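Local atomic coordinates of MaoC-like dehydratase (Phytophthora Capsici, PDB entry 3KH8), a protein that probably catalyses the hydration or dehydration of enoyl-thioesters, as a hot-dog-fold lyase of the MaoC-like and hydratase 2 family. Residues V257-F266 with T293-V303. Residues are numbered along the deposited sequence; the frame is centred on the assembly and turned at random.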
# COMPACT_ATOMS: atom_id res chain seq x y z
N VAL A 257 8.31 1.98 12.47
CA VAL A 257 9.05 3.24 12.29
C VAL A 257 10.33 3.25 13.14
O VAL A 257 11.40 3.60 12.64
CB VAL A 257 8.15 4.48 12.57
CG1 VAL A 257 8.96 5.77 12.59
CG2 VAL A 257 7.05 4.58 11.52
N ALA A 258 10.21 2.84 14.40
CA ALA A 258 11.40 2.72 15.26
C ALA A 258 12.39 1.68 14.70
O ALA A 258 13.60 1.92 14.67
CB ALA A 258 11.00 2.37 16.69
N SER A 259 11.86 0.54 14.24
CA SER A 259 12.68 -0.52 13.66
C SER A 259 13.47 -0.05 12.43
O SER A 259 14.61 -0.46 12.23
CB SER A 259 11.83 -1.74 13.30
OG SER A 259 11.24 -2.29 14.46
N ARG A 260 12.84 0.81 11.61
CA ARG A 260 13.50 1.40 10.45
C ARG A 260 14.71 2.23 10.86
O ARG A 260 15.77 2.13 10.23
CB ARG A 260 12.52 2.29 9.67
CG ARG A 260 11.47 1.55 8.85
CD ARG A 260 10.45 2.53 8.27
NE ARG A 260 11.12 3.67 7.66
CZ ARG A 260 10.64 4.91 7.63
NH1 ARG A 260 9.46 5.19 8.18
NH2 ARG A 260 11.34 5.87 7.06
N ALA A 261 14.55 3.03 11.91
CA ALA A 261 15.65 3.85 12.42
C ALA A 261 16.79 2.97 12.94
O ALA A 261 17.96 3.24 12.67
CB ALA A 261 15.15 4.79 13.52
N LEU A 262 16.43 1.91 13.67
CA LEU A 262 17.41 0.98 14.23
C LEU A 262 18.18 0.22 13.14
O LEU A 262 19.40 0.08 13.23
CB LEU A 262 16.74 0.00 15.21
CG LEU A 262 16.19 0.64 16.49
CD1 LEU A 262 15.08 -0.24 17.08
CD2 LEU A 262 17.31 0.89 17.51
N PHE A 263 17.46 -0.26 12.12
CA PHE A 263 18.10 -0.94 11.00
C PHE A 263 19.05 -0.01 10.26
O PHE A 263 20.17 -0.41 9.92
CB PHE A 263 17.06 -1.51 10.01
CG PHE A 263 17.68 -2.15 8.79
CD1 PHE A 263 18.15 -3.46 8.85
CD2 PHE A 263 17.81 -1.44 7.60
CE1 PHE A 263 18.74 -4.06 7.73
CE2 PHE A 263 18.39 -2.03 6.47
CZ PHE A 263 18.86 -3.34 6.54
N LYS A 264 18.61 1.22 10.03
CA LYS A 264 19.39 2.22 9.30
C LYS A 264 20.68 2.59 10.03
O LYS A 264 21.75 2.69 9.42
CB LYS A 264 18.53 3.47 9.05
CG LYS A 264 19.13 4.47 8.07
CD LYS A 264 18.23 5.70 7.94
CE LYS A 264 18.78 6.69 6.93
NZ LYS A 264 17.89 7.88 6.80
N GLN A 265 20.58 2.78 11.35
CA GLN A 265 21.73 3.19 12.15
C GLN A 265 22.75 2.06 12.39
O GLN A 265 23.96 2.29 12.30
CB GLN A 265 21.27 3.80 13.48
CG GLN A 265 22.41 4.32 14.38
CD GLN A 265 23.26 5.40 13.72
OE1 GLN A 265 22.73 6.35 13.13
NE2 GLN A 265 24.58 5.26 13.81
N PHE A 266 22.26 0.85 12.65
CA PHE A 266 23.11 -0.22 13.19
C PHE A 266 23.39 -1.43 12.29
O PHE A 266 24.43 -2.08 12.44
CB PHE A 266 22.57 -0.68 14.55
CG PHE A 266 22.51 0.42 15.58
CD1 PHE A 266 23.66 0.86 16.22
CD2 PHE A 266 21.29 1.02 15.89
CE1 PHE A 266 23.61 1.88 17.17
CE2 PHE A 266 21.22 2.04 16.83
CZ PHE A 266 22.38 2.47 17.48
N THR A 293 12.88 8.61 16.98
CA THR A 293 13.47 7.45 17.63
C THR A 293 14.78 7.85 18.33
O THR A 293 15.73 8.29 17.68
CB THR A 293 13.69 6.27 16.63
OG1 THR A 293 12.44 5.94 16.01
CG2 THR A 293 14.22 5.04 17.35
N ARG A 294 14.79 7.72 19.66
CA ARG A 294 15.98 8.01 20.47
C ARG A 294 16.73 6.71 20.71
O ARG A 294 16.15 5.75 21.20
CB ARG A 294 15.58 8.58 21.84
CG ARG A 294 14.69 9.80 21.81
CD ARG A 294 14.16 10.08 23.21
NE ARG A 294 13.53 11.39 23.30
CZ ARG A 294 12.76 11.79 24.31
NH1 ARG A 294 12.50 10.97 25.32
NH2 ARG A 294 12.24 13.00 24.29
N MET A 295 18.03 6.70 20.40
CA MET A 295 18.81 5.47 20.48
C MET A 295 20.05 5.57 21.37
O MET A 295 20.83 6.52 21.26
CB MET A 295 19.17 4.97 19.08
CG MET A 295 17.95 4.61 18.21
SD MET A 295 18.30 4.45 16.45
CE MET A 295 18.40 6.16 15.93
N TRP A 296 20.20 4.59 22.26
CA TRP A 296 21.35 4.52 23.16
C TRP A 296 22.15 3.25 22.90
O TRP A 296 21.65 2.14 23.11
CB TRP A 296 20.88 4.52 24.63
CG TRP A 296 20.30 5.81 25.15
CD1 TRP A 296 20.98 6.81 25.81
CD2 TRP A 296 18.93 6.23 25.10
NE1 TRP A 296 20.11 7.82 26.15
CE2 TRP A 296 18.85 7.49 25.73
CE3 TRP A 296 17.76 5.66 24.57
CZ2 TRP A 296 17.65 8.20 25.86
CZ3 TRP A 296 16.56 6.36 24.69
CH2 TRP A 296 16.52 7.62 25.33
N GLN A 297 23.38 3.42 22.42
CA GLN A 297 24.31 2.31 22.24
C GLN A 297 24.79 1.83 23.61
O GLN A 297 25.31 2.62 24.40
CB GLN A 297 25.50 2.77 21.37
CG GLN A 297 26.64 1.75 21.22
CD GLN A 297 26.26 0.54 20.38
OE1 GLN A 297 26.02 -0.55 20.91
NE2 GLN A 297 26.20 0.72 19.07
N GLU A 298 24.58 0.55 23.89
CA GLU A 298 25.01 -0.03 25.17
C GLU A 298 26.16 -1.02 25.00
O GLU A 298 26.63 -1.61 25.97
CB GLU A 298 23.84 -0.66 25.91
CG GLU A 298 22.79 0.35 26.39
CD GLU A 298 23.31 1.27 27.48
OE1 GLU A 298 23.37 0.83 28.65
OE2 GLU A 298 23.64 2.44 27.17
N GLY A 299 26.62 -1.19 23.76
CA GLY A 299 27.71 -2.12 23.47
C GLY A 299 27.25 -3.56 23.43
O GLY A 299 26.11 -3.87 23.80
N SER A 300 28.14 -4.44 22.97
CA SER A 300 27.86 -5.88 22.86
C SER A 300 26.64 -6.19 21.97
O SER A 300 25.98 -7.21 22.15
CB SER A 300 27.72 -6.52 24.25
OG SER A 300 28.86 -6.25 25.05
N GLY A 301 26.37 -5.30 21.02
CA GLY A 301 25.27 -5.47 20.08
C GLY A 301 23.90 -5.20 20.66
O GLY A 301 22.90 -5.74 20.18
N LYS A 302 23.84 -4.36 21.70
CA LYS A 302 22.57 -4.02 22.34
C LYS A 302 22.30 -2.52 22.29
O LYS A 302 23.15 -1.71 22.67
CB LYS A 302 22.51 -4.53 23.79
CG LYS A 302 21.14 -4.41 24.44
CD LYS A 302 21.12 -4.89 25.89
CE LYS A 302 21.63 -3.82 26.84
NZ LYS A 302 21.35 -4.18 28.26
N VAL A 303 21.10 -2.17 21.82
CA VAL A 303 20.68 -0.77 21.74
C VAL A 303 19.36 -0.58 22.47
O VAL A 303 18.38 -1.29 22.22
CB VAL A 303 20.54 -0.29 20.27
CG1 VAL A 303 20.10 1.18 20.21
CG2 VAL A 303 21.84 -0.48 19.52
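F266, in the last turn of its helix, lays its ring against V303, whose CG2 sits over the ring centre, 3.6 Å from the centroid and 10° off the normal, a CH-pi contact. The opposite face is covered from within the helix by CG of Q265, so the phenyl group is held between two aliphatic groups. With CG anti to its own carbonyl carbon (chi1 -59°), F266 drops its ring onto the sheet. M295 comes at the ring obliquely, with SD 3.8 Å from F266 CE2, a Met-aromatic contact. The M295 chain bends at its thioether, which turns CE back toward A261 CB; further in, M295 CG lies against CD2 of L262 at 3.8 Å, while the same leucine methyl reaches V303 CG1. Helix 251-266 is the long helix of the hot dog fold, lying in the curled antiparallel sheet, and its 257-266 part crosses strand segment 293-297 at -44°. At the N-terminal ends of both segments the backbones are closer, with alanines facing T293: T293 CB meets A261 CB at 3.7 Å, and its OG1 approaches CA of A258. No hydrogen bond links 257-266 with 293-303. Near the hairpin turn, Q297 brings NE2 to 3.4 Å from F266 CE1, the amide plane nearly perpendicular to the ring. Both ends of that amide are engaged, NE2 with the hydroxyl of Y324, whose ring also meets F266, and OE1, through an in-plane lone pair, with the backbone N of G299 (3.0 Å), the first residue of the type I' turn that ends at K302.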